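Local coordinates for Galactose/lactose metabolism regulatory protein GAL80 (Saccharomyces cerevisiae, PDB 3BTV) that represses the galactose and lactose metabolic genes of yeast by binding the activator GAL4 and blocking its transcriptional activation when no inducing sugar is present, at residues F237-E242 with V261-L266; E191-S196 with E244-R249; Q98-Y103 with L128-D133; R163-I168 with F397-F402. The protein carries 1 engineered substitution. All blocks are in the same frame, centred on the assembly; numbering follows the deposited sequence.

Contact 1 of 4, residues F237-E242 with V261-L266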
# COMPACT_ATOMS: atom_id res chain seq x y z
N PHE B 237 -12.93 6.80 0.21
CA PHE B 237 -14.12 5.98 0.41
C PHE B 237 -15.05 6.47 1.51
O PHE B 237 -14.62 6.86 2.60
CB PHE B 237 -13.70 4.55 0.80
CG PHE B 237 -12.91 3.84 -0.26
CD1 PHE B 237 -11.57 4.13 -0.46
CD2 PHE B 237 -13.51 2.86 -1.03
CE1 PHE B 237 -10.84 3.46 -1.43
CE2 PHE B 237 -12.78 2.19 -2.00
CZ PHE B 237 -11.46 2.48 -2.20
N ASN B 238 -16.35 6.43 1.23
CA ASN B 238 -17.33 6.49 2.31
C ASN B 238 -18.14 5.20 2.26
O ASN B 238 -19.29 5.19 1.85
CB ASN B 238 -18.24 7.72 2.19
CG ASN B 238 -19.18 7.87 3.38
OD1 ASN B 238 -19.01 7.22 4.41
ND2 ASN B 238 -20.19 8.72 3.23
N ASN B 239 -17.51 4.09 2.66
CA ASN B 239 -18.19 2.81 2.69
C ASN B 239 -19.00 2.65 3.97
O ASN B 239 -19.70 1.67 4.16
CB ASN B 239 -17.17 1.67 2.62
CG ASN B 239 -16.68 1.39 1.21
OD1 ASN B 239 -17.26 1.84 0.22
ND2 ASN B 239 -15.60 0.62 1.12
N ILE B 240 -18.87 3.63 4.86
CA ILE B 240 -19.57 3.60 6.14
C ILE B 240 -20.37 4.89 6.31
O ILE B 240 -20.01 5.75 7.12
CB ILE B 240 -18.57 3.44 7.34
CG1 ILE B 240 -17.59 2.29 7.08
CG2 ILE B 240 -19.31 3.24 8.65
CD1 ILE B 240 -16.54 2.10 8.20
N PRO B 241 -21.45 5.03 5.53
CA PRO B 241 -22.28 6.25 5.54
C PRO B 241 -23.02 6.44 6.86
O PRO B 241 -23.48 7.55 7.16
CB PRO B 241 -23.32 6.00 4.43
CG PRO B 241 -22.98 4.73 3.79
CD PRO B 241 -22.00 3.98 4.66
N GLU B 242 -23.15 5.36 7.64
CA GLU B 242 -23.87 5.40 8.91
C GLU B 242 -23.05 4.72 10.00
O GLU B 242 -22.72 3.53 9.89
CB GLU B 242 -25.21 4.67 8.78
CG GLU B 242 -26.17 5.29 7.77
CD GLU B 242 -26.99 6.43 8.36
OE1 GLU B 242 -27.29 6.40 9.58
OE2 GLU B 242 -27.35 7.36 7.60
N VAL B 261 -17.96 12.35 5.86
CA VAL B 261 -16.50 12.29 5.69
C VAL B 261 -16.02 10.85 5.39
O VAL B 261 -16.72 9.88 5.68
CB VAL B 261 -15.76 12.89 6.91
CG1 VAL B 261 -16.13 14.36 7.09
CG2 VAL B 261 -16.09 12.10 8.16
N PRO B 262 -14.81 10.71 4.81
CA PRO B 262 -14.35 9.38 4.38
C PRO B 262 -14.02 8.43 5.52
O PRO B 262 -13.65 8.85 6.62
CB PRO B 262 -13.07 9.69 3.60
CG PRO B 262 -13.15 11.15 3.28
CD PRO B 262 -13.86 11.77 4.42
N ASP B 263 -14.14 7.13 5.25
CA ASP B 263 -13.70 6.09 6.18
C ASP B 263 -12.50 5.30 5.65
O ASP B 263 -12.02 4.38 6.31
CB ASP B 263 -14.83 5.12 6.49
CG ASP B 263 -15.69 4.84 5.29
OD1 ASP B 263 -15.21 4.15 4.37
OD2 ASP B 263 -16.84 5.34 5.27
N HIS B 264 -12.03 5.63 4.45
CA HIS B 264 -10.79 5.00 3.96
C HIS B 264 -10.13 5.82 2.88
O HIS B 264 -10.81 6.44 2.07
CB HIS B 264 -11.04 3.60 3.42
CG HIS B 264 -9.86 2.69 3.54
ND1 HIS B 264 -8.86 2.62 2.59
CD2 HIS B 264 -9.51 1.80 4.50
CE1 HIS B 264 -7.96 1.73 2.95
NE2 HIS B 264 -8.34 1.20 4.11
N LEU B 265 -8.81 5.80 2.88
CA LEU B 265 -8.03 6.47 1.86
C LEU B 265 -6.99 5.50 1.33
O LEU B 265 -6.23 4.89 2.11
CB LEU B 265 -7.34 7.72 2.43
CG LEU B 265 -6.27 8.35 1.50
CD1 LEU B 265 -6.90 8.99 0.27
CD2 LEU B 265 -5.39 9.36 2.22
N LEU B 266 -6.96 5.34 0.01
CA LEU B 266 -5.86 4.64 -0.66
C LEU B 266 -5.10 5.71 -1.39
O LEU B 266 -5.69 6.52 -2.11
CB LEU B 266 -6.36 3.62 -1.68
CG LEU B 266 -7.21 2.45 -1.19
CD1 LEU B 266 -7.73 1.63 -2.36
CD2 LEU B 266 -6.44 1.57 -0.22
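The carboxylate of D263 takes two successive backbone N-H groups of the facing loop, one on each oxygen. N239 N donates to D263 OD1 at 2.9 Å, on the syn lone pair. I240 N reaches D263 OD2 at 2.7 Å, but from above the carboxylate plane, 48° out of it. CG of D263 stands between its own backbone N and carbonyl carbon (chi1 37°), which turns the group toward the loop. I240 lays CB and CG1 against the same carboxylate; its CB is 3.3 Å from D263 OD2. The salt bridge from K259 to OD2 adds a charge partner and probably favours the ionised form. K259 also bonds to N238 OD1, and probably offsets the closeness of the two acceptors N238 OD1 and D263 OD2. Two residues, D263 and H264, stand across from F237, a classic beta bulge where strand 264-271 pairs antiparallel with the end of strand 229-237. F237 N donates to H264 O at 2.8 Å. F237 O receives D263 N at 2.7 Å, and H264 N only weakly. The rings of F237 and H264 form an offset edge-to-face pair, planes 88° apart, with the edge of H264 toward the face of F237. Further along, F237 CE1 touches L266 CD1 at 3.7 Å. The second subunit packs here too: its T270 meets F237, and its N275 bonds to N239 OD1.

Contact 2 of 4, residues E191-S196 with E244-R249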
# COMPACT_ATOMS: atom_id res chain seq x y z
N GLU B 191 -18.26 2.98 14.22
CA GLU B 191 -18.86 3.48 15.45
C GLU B 191 -18.45 4.90 15.78
O GLU B 191 -17.35 5.35 15.45
CB GLU B 191 -18.52 2.56 16.62
CG GLU B 191 -19.15 1.18 16.56
CD GLU B 191 -18.50 0.22 17.54
OE1 GLU B 191 -17.48 0.59 18.15
OE2 GLU B 191 -19.01 -0.90 17.71
N ARG B 192 -19.35 5.60 16.46
CA ARG B 192 -19.08 6.94 16.97
C ARG B 192 -19.61 7.04 18.38
O ARG B 192 -20.73 6.60 18.65
CB ARG B 192 -19.76 7.99 16.11
CG ARG B 192 -19.48 9.42 16.56
CD ARG B 192 -20.38 10.39 15.83
NE ARG B 192 -20.43 10.11 14.40
CZ ARG B 192 -21.36 10.60 13.59
NH1 ARG B 192 -22.31 11.39 14.06
NH2 ARG B 192 -21.35 10.29 12.30
N PRO B 193 -18.81 7.60 19.29
CA PRO B 193 -19.28 7.91 20.65
C PRO B 193 -20.40 8.95 20.64
O PRO B 193 -20.25 10.00 20.02
CB PRO B 193 -18.03 8.48 21.33
CG PRO B 193 -16.89 7.89 20.57
CD PRO B 193 -17.36 7.81 19.14
N VAL B 194 -21.51 8.66 21.31
CA VAL B 194 -22.64 9.58 21.38
C VAL B 194 -22.18 10.98 21.78
O VAL B 194 -22.73 11.98 21.32
CB VAL B 194 -23.70 9.09 22.37
CG1 VAL B 194 -23.10 8.88 23.75
CG2 VAL B 194 -24.87 10.06 22.42
N LYS B 195 -21.17 11.04 22.64
CA LYS B 195 -20.64 12.29 23.16
C LYS B 195 -19.88 13.10 22.11
O LYS B 195 -19.49 14.24 22.35
CB LYS B 195 -19.73 12.01 24.36
CG LYS B 195 -19.10 13.23 25.02
CD LYS B 195 -17.97 12.83 25.96
CE LYS B 195 -17.27 14.03 26.57
NZ LYS B 195 -18.12 14.74 27.56
N SER B 196 -19.68 12.52 20.93
CA SER B 196 -18.84 13.15 19.90
C SER B 196 -19.56 14.19 19.03
O SER B 196 -20.67 13.95 18.55
CB SER B 196 -18.17 12.10 19.01
OG SER B 196 -16.89 11.77 19.50
N GLU B 244 -22.41 3.60 14.12
CA GLU B 244 -23.12 3.20 15.33
C GLU B 244 -22.62 4.01 16.50
O GLU B 244 -21.42 4.06 16.76
CB GLU B 244 -22.86 1.72 15.62
CG GLU B 244 -23.39 0.78 14.55
CD GLU B 244 -24.87 0.49 14.74
OE1 GLU B 244 -25.46 1.00 15.72
OE2 GLU B 244 -25.45 -0.25 13.91
N LEU B 245 -23.55 4.66 17.19
CA LEU B 245 -23.21 5.39 18.41
C LEU B 245 -22.74 4.42 19.50
O LEU B 245 -23.33 3.35 19.68
CB LEU B 245 -24.42 6.20 18.89
CG LEU B 245 -24.76 7.46 18.08
CD1 LEU B 245 -26.04 8.10 18.59
CD2 LEU B 245 -23.61 8.46 18.17
N ILE B 246 -21.69 4.78 20.22
CA ILE B 246 -21.22 3.99 21.36
C ILE B 246 -21.11 4.84 22.64
O ILE B 246 -20.99 6.07 22.57
CB ILE B 246 -19.86 3.30 21.08
CG1 ILE B 246 -18.83 4.33 20.60
CG2 ILE B 246 -20.01 2.19 20.07
CD1 ILE B 246 -17.38 3.86 20.73
N ASP B 247 -21.15 4.19 23.80
CA ASP B 247 -20.99 4.88 25.08
C ASP B 247 -19.53 4.88 25.52
O ASP B 247 -18.65 4.36 24.81
CB ASP B 247 -21.87 4.25 26.16
CG ASP B 247 -21.43 2.84 26.53
OD1 ASP B 247 -20.40 2.36 26.00
OD2 ASP B 247 -22.13 2.21 27.35
N GLU B 248 -19.28 5.47 26.68
CA GLU B 248 -17.93 5.61 27.21
C GLU B 248 -17.27 4.26 27.44
O GLU B 248 -16.04 4.13 27.36
CB GLU B 248 -17.98 6.40 28.52
CG GLU B 248 -18.90 7.60 28.46
CD GLU B 248 -19.63 7.84 29.77
OE1 GLU B 248 -19.33 7.13 30.75
OE2 GLU B 248 -20.50 8.72 29.81
N ARG B 249 -18.09 3.25 27.71
CA ARG B 249 -17.58 1.91 28.01
C ARG B 249 -17.21 1.16 26.74
O ARG B 249 -16.52 0.15 26.79
CB ARG B 249 -18.62 1.14 28.82
CG ARG B 249 -19.47 2.03 29.70
CD ARG B 249 -20.19 1.25 30.78
NE ARG B 249 -19.28 0.83 31.85
CZ ARG B 249 -19.68 0.40 33.04
NH1 ARG B 249 -20.97 0.32 33.33
NH2 ARG B 249 -18.78 0.04 33.95
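I246 lays its CG2 methyl against the carboxylate end of E191, with CG2 3.5 Å from E191 CD. The two side chains cross at about a right angle. CG1 of I246 sits between the backbone N and the carbonyl carbon (chi1 52°). This sends CG1 over the start of P193, 4.1 Å from P193 CD, and leaves CG2 for E191. E191, E244, P193 and I246 lie on one face of the sheet. On the other face L245 brings CD2 to 3.5 Å from V194 CA. R192 points to that face as well, but its guanidinium leads away, to Q243 and to the backbone of P258, with Y201 in a cation-pi contact. Strand 191-193 pairs in parallel register with the 244-246 part of strand 242-246, the short axes 39° apart, with E191 opposite E244, R192 opposite L245 and P193 opposite I246. Strand 191-193 is an edge of a small three-stranded mixed sheet, 242-246 its middle strand. R192 N donates to E244 O at 2.6 Å. V194 N meets I246 O at 2.9 Å. V194 is also the second residue of a type I turn, P193 to S196. The acids of the first face have partners elsewhere: E191 OE2 bridges to R252 and E244 OE2 to R256. The contact is therefore held by backbone bonds and aliphatic packing, and its carboxylates are engaged by arginines from the neighbouring strands.

Contact 3 of 4, residues Q98-Y103 with L128-D133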
# COMPACT_ATOMS: atom_id res chain seq x y z
N GLN B 98 -11.96 25.75 16.24
CA GLN B 98 -12.28 24.75 15.22
C GLN B 98 -11.98 25.28 13.82
O GLN B 98 -12.23 26.45 13.53
CB GLN B 98 -13.74 24.34 15.33
CG GLN B 98 -14.71 25.49 15.17
CD GLN B 98 -16.14 25.02 15.07
OE1 GLN B 98 -17.03 25.80 14.71
NE2 GLN B 98 -16.38 23.75 15.39
N VAL B 99 -11.45 24.42 12.96
CA VAL B 99 -11.09 24.81 11.61
C VAL B 99 -12.25 25.53 10.91
O VAL B 99 -12.05 26.52 10.22
CB VAL B 99 -10.62 23.60 10.78
CG1 VAL B 99 -10.27 24.02 9.36
CG2 VAL B 99 -9.42 22.93 11.46
N ALA B 100 -13.47 25.04 11.11
CA ALA B 100 -14.63 25.65 10.46
C ALA B 100 -14.82 27.14 10.78
O ALA B 100 -15.53 27.84 10.07
CB ALA B 100 -15.91 24.87 10.78
N SER B 101 -14.17 27.61 11.85
CA SER B 101 -14.28 29.01 12.26
C SER B 101 -13.06 29.85 11.88
O SER B 101 -13.06 31.07 12.08
CB SER B 101 -14.48 29.10 13.78
OG SER B 101 -15.67 28.45 14.18
N HIS B 102 -12.03 29.20 11.34
CA HIS B 102 -10.77 29.87 11.00
C HIS B 102 -10.97 31.07 10.07
O HIS B 102 -10.52 32.17 10.36
CB HIS B 102 -9.79 28.89 10.36
CG HIS B 102 -9.07 28.02 11.34
ND1 HIS B 102 -8.08 27.14 10.96
CD2 HIS B 102 -9.17 27.92 12.69
CE1 HIS B 102 -7.61 26.52 12.03
NE2 HIS B 102 -8.26 26.97 13.09
N TYR B 103 -11.63 30.83 8.94
CA TYR B 103 -11.82 31.87 7.94
C TYR B 103 -12.60 33.05 8.50
O TYR B 103 -12.16 34.20 8.39
CB TYR B 103 -12.52 31.29 6.72
CG TYR B 103 -12.65 32.22 5.54
CD1 TYR B 103 -11.57 32.47 4.70
CD2 TYR B 103 -13.86 32.84 5.25
CE1 TYR B 103 -11.69 33.32 3.61
CE2 TYR B 103 -13.99 33.69 4.17
CZ TYR B 103 -12.90 33.93 3.35
OH TYR B 103 -13.03 34.77 2.27
N LEU B 128 -5.50 24.72 8.07
CA LEU B 128 -5.59 26.16 7.95
C LEU B 128 -7.04 26.59 7.69
O LEU B 128 -7.54 27.51 8.32
CB LEU B 128 -4.68 26.68 6.83
CG LEU B 128 -4.73 28.20 6.62
CD1 LEU B 128 -4.51 28.95 7.95
CD2 LEU B 128 -3.71 28.64 5.58
N ALA B 129 -7.71 25.89 6.79
CA ALA B 129 -9.09 26.22 6.45
C ALA B 129 -9.87 25.00 5.97
O ALA B 129 -9.35 23.88 5.97
CB ALA B 129 -9.13 27.32 5.41
N CYS B 130 -11.12 25.23 5.57
CA CYS B 130 -12.00 24.15 5.12
C CYS B 130 -11.89 23.83 3.63
O CYS B 130 -12.46 22.85 3.16
CB CYS B 130 -13.46 24.51 5.42
SG CYS B 130 -13.76 24.65 7.18
N SER B 131 -11.17 24.67 2.90
CA SER B 131 -10.98 24.46 1.46
C SER B 131 -9.72 25.17 1.01
O SER B 131 -9.23 26.08 1.68
CB SER B 131 -12.17 25.01 0.68
OG SER B 131 -12.23 26.43 0.79
N LEU B 132 -9.19 24.75 -0.14
CA LEU B 132 -8.02 25.39 -0.71
C LEU B 132 -8.33 26.87 -0.98
O LEU B 132 -7.54 27.76 -0.68
CB LEU B 132 -7.60 24.65 -2.00
CG LEU B 132 -6.43 25.24 -2.78
CD1 LEU B 132 -5.22 25.40 -1.88
CD2 LEU B 132 -6.10 24.39 -3.98
N ASP B 133 -9.52 27.12 -1.52
CA ASP B 133 -9.97 28.49 -1.75
C ASP B 133 -9.83 29.36 -0.50
O ASP B 133 -9.21 30.42 -0.55
CB ASP B 133 -11.41 28.52 -2.25
CG ASP B 133 -11.53 28.17 -3.72
OD1 ASP B 133 -10.50 28.25 -4.43
OD2 ASP B 133 -12.64 27.83 -4.16
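The two segments meet where the chain leads into helices 102-112 and 132-143, V99 facing A129 with their CA atoms 5.7 Å apart. H102 makes the polar link. Its ND1 donates to L128 O at 2.7 Å, with an N-H...O angle of 152°. The oxygen lies near the imidazole plane, but the nitrogen stands 56° above the carbonyl plane of L128, so the bond misses the lone pairs. One face of the ring is covered from its own segment by V99 CA. On the far edge NE2 has a weak bond to the backbone O of I97. V99 turns CG1 anti to its backbone N (chi1 179°), which brings this methyl to 3.5 Å from A129 O. C130 then fits its sulfur against the neighbouring backbone, with SG 3.5 Å from A100 CA and 4.2 Å from A100 CB. Both segments belong to the Rossmann-type nucleotide-binding domain. They follow the adjacent parallel strands 92-95 and 121-125, so the contact joins two neighbouring strand-to-helix loops. S131 caps helix 132-143 through Q134 N. The ND1 bond, helped by a weak one at NE2, probably limits the rotation of the ring and ties H102 to the loop before helix 132-143.

Contact 4 of 4, residues R163-I168 with F397-F402; sequences RAKELI and FDFEGF
K165 and F399 point opposite ways as they pass, joining helix 159-169 of the Gal80p C-terminal domain to the loop between helices 363-380 and 405-424. This is a CH-pi contact with a cation-pi component. The lysine runs across one face of the F399 ring. Its CE stands over the centre, 3.8 Å from the centroid and 7° off the ring normal. NZ lies further out, 4.9 Å from the centroid. The chain is extended as far as CE, with CG anti to the backbone N, and bends only at the last torsion (chi4 58°). That bend turns NZ toward the backbone of F397. E166, the next residue of the helix, meets the same ring obliquely, its CG 3.5 Å from F399 CE2. The aromatic ring is thus packed by the aliphatic parts of two successive helix residues. The ammonium group has other partners as well: it bonds to Y223 O and makes a cation-pi contact with the Y223 ring. D398 O is bonded to the hydroxyl of Y223, so this one tyrosine touches both sides of the join. K165 NZ donates to F397 O at 2.7 Å, tilted 22° from the carbonyl plane.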
# COMPACT_ATOMS: atom_id res chain seq x y z
N ARG B 163 15.15 12.86 14.13
CA ARG B 163 16.18 11.82 14.07
C ARG B 163 16.12 11.08 12.73
O ARG B 163 17.14 10.87 12.07
CB ARG B 163 16.03 10.82 15.23
CG ARG B 163 16.62 11.30 16.56
CD ARG B 163 18.06 10.83 16.77
NE ARG B 163 18.55 11.09 18.13
CZ ARG B 163 19.65 10.56 18.66
NH1 ARG B 163 20.40 9.72 17.96
NH2 ARG B 163 20.00 10.86 19.91
N ALA B 164 14.93 10.70 12.29
CA ALA B 164 14.80 10.03 10.99
C ALA B 164 15.31 10.92 9.85
O ALA B 164 16.07 10.46 8.96
CB ALA B 164 13.37 9.61 10.75
N LYS B 165 14.91 12.19 9.87
CA LYS B 165 15.33 13.15 8.85
C LYS B 165 16.85 13.25 8.82
O LYS B 165 17.46 13.30 7.75
CB LYS B 165 14.74 14.53 9.13
CG LYS B 165 15.03 15.59 8.04
CD LYS B 165 14.24 16.88 8.34
CE LYS B 165 14.65 18.05 7.45
NZ LYS B 165 14.49 17.79 6.01
N GLU B 166 17.46 13.30 10.00
CA GLU B 166 18.91 13.43 10.11
C GLU B 166 19.59 12.22 9.50
O GLU B 166 20.50 12.36 8.69
CB GLU B 166 19.35 13.59 11.58
CG GLU B 166 18.99 14.95 12.17
CD GLU B 166 19.25 15.05 13.66
OE1 GLU B 166 19.71 14.05 14.27
OE2 GLU B 166 19.00 16.13 14.24
N LEU B 167 19.12 11.02 9.87
CA LEU B 167 19.69 9.79 9.34
C LEU B 167 19.59 9.73 7.82
O LEU B 167 20.55 9.42 7.10
CB LEU B 167 19.04 8.58 10.00
CG LEU B 167 19.44 8.46 11.48
CD1 LEU B 167 18.55 7.52 12.27
CD2 LEU B 167 20.93 8.06 11.62
N ILE B 168 18.41 10.04 7.31
CA ILE B 168 18.21 10.04 5.88
C ILE B 168 19.11 11.05 5.18
O ILE B 168 19.78 10.71 4.21
CB ILE B 168 16.76 10.32 5.52
CG1 ILE B 168 15.89 9.17 6.02
CG2 ILE B 168 16.61 10.53 4.02
CD1 ILE B 168 14.40 9.47 5.98
N PHE B 397 12.10 22.16 3.57
CA PHE B 397 12.74 20.97 4.11
C PHE B 397 13.85 21.31 5.11
O PHE B 397 14.62 20.44 5.51
CB PHE B 397 13.31 20.13 2.99
CG PHE B 397 12.30 19.77 1.95
CD1 PHE B 397 11.03 19.38 2.31
CD2 PHE B 397 12.63 19.82 0.60
CE1 PHE B 397 10.09 19.04 1.35
CE2 PHE B 397 11.70 19.48 -0.36
CZ PHE B 397 10.44 19.09 0.01
N ASP B 398 13.93 22.57 5.51
CA ASP B 398 14.95 23.00 6.46
C ASP B 398 14.74 22.41 7.85
O ASP B 398 13.60 22.34 8.32
CB ASP B 398 14.96 24.51 6.60
CG ASP B 398 15.61 25.20 5.42
OD1 ASP B 398 16.37 24.53 4.69
OD2 ASP B 398 15.35 26.41 5.23
N PHE B 399 15.83 22.03 8.50
CA PHE B 399 15.77 21.63 9.91
C PHE B 399 15.37 22.85 10.74
O PHE B 399 14.67 22.73 11.74
CB PHE B 399 17.14 21.12 10.40
CG PHE B 399 17.46 19.71 9.99
CD1 PHE B 399 18.34 19.46 8.95
CD2 PHE B 399 16.91 18.64 10.67
CE1 PHE B 399 18.64 18.17 8.57
CE2 PHE B 399 17.21 17.34 10.30
CZ PHE B 399 18.08 17.10 9.25
N GLU B 400 15.83 24.01 10.28
CA GLU B 400 15.68 25.30 10.97
C GLU B 400 14.29 25.87 10.91
O GLU B 400 13.52 25.59 9.99
CB GLU B 400 16.61 26.33 10.34
CG GLU B 400 18.03 26.27 10.84
CD GLU B 400 18.48 24.85 11.09
OE1 GLU B 400 18.86 24.56 12.24
OE2 GLU B 400 18.42 24.03 10.14
N GLY B 401 13.99 26.73 11.88
CA GLY B 401 12.77 27.50 11.87
C GLY B 401 11.58 26.66 12.26
O GLY B 401 11.64 25.86 13.19
N PHE B 402 10.50 26.83 11.52
CA PHE B 402 9.24 26.21 11.85
C PHE B 402 8.36 26.42 10.63
O PHE B 402 8.58 27.36 9.86
CB PHE B 402 8.62 26.91 13.05
CG PHE B 402 8.66 28.41 12.96
CD1 PHE B 402 9.64 29.14 13.62
CD2 PHE B 402 7.73 29.10 12.19
CE1 PHE B 402 9.68 30.52 13.52
CE2 PHE B 402 7.77 30.48 12.09
CZ PHE B 402 8.74 31.19 12.76

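In the fold
Contacts 1 and 3 are buried; contacts 2 and 4 lie at the surface. Contacts 1 and 2 alternate along the chain, and the 237-242 segment of contact 1 ends where strand 242-246 of contact 2 begins. Both use strand pairing, antiparallel with a bulge in contact 1 and parallel in contact 2. Contact 1 is also the one near the second subunit; no other chain touches the rest. Contact 3 is the one in the Rossmann-type domain and relies on a ring-to-carbonyl bond. Contact 4 closes the longest loop, 228 residues, opposite contact 2 across the chain's centre. It depends on a lysine over an aromatic face, contact 1 on a carboxylate that takes backbone N-H groups.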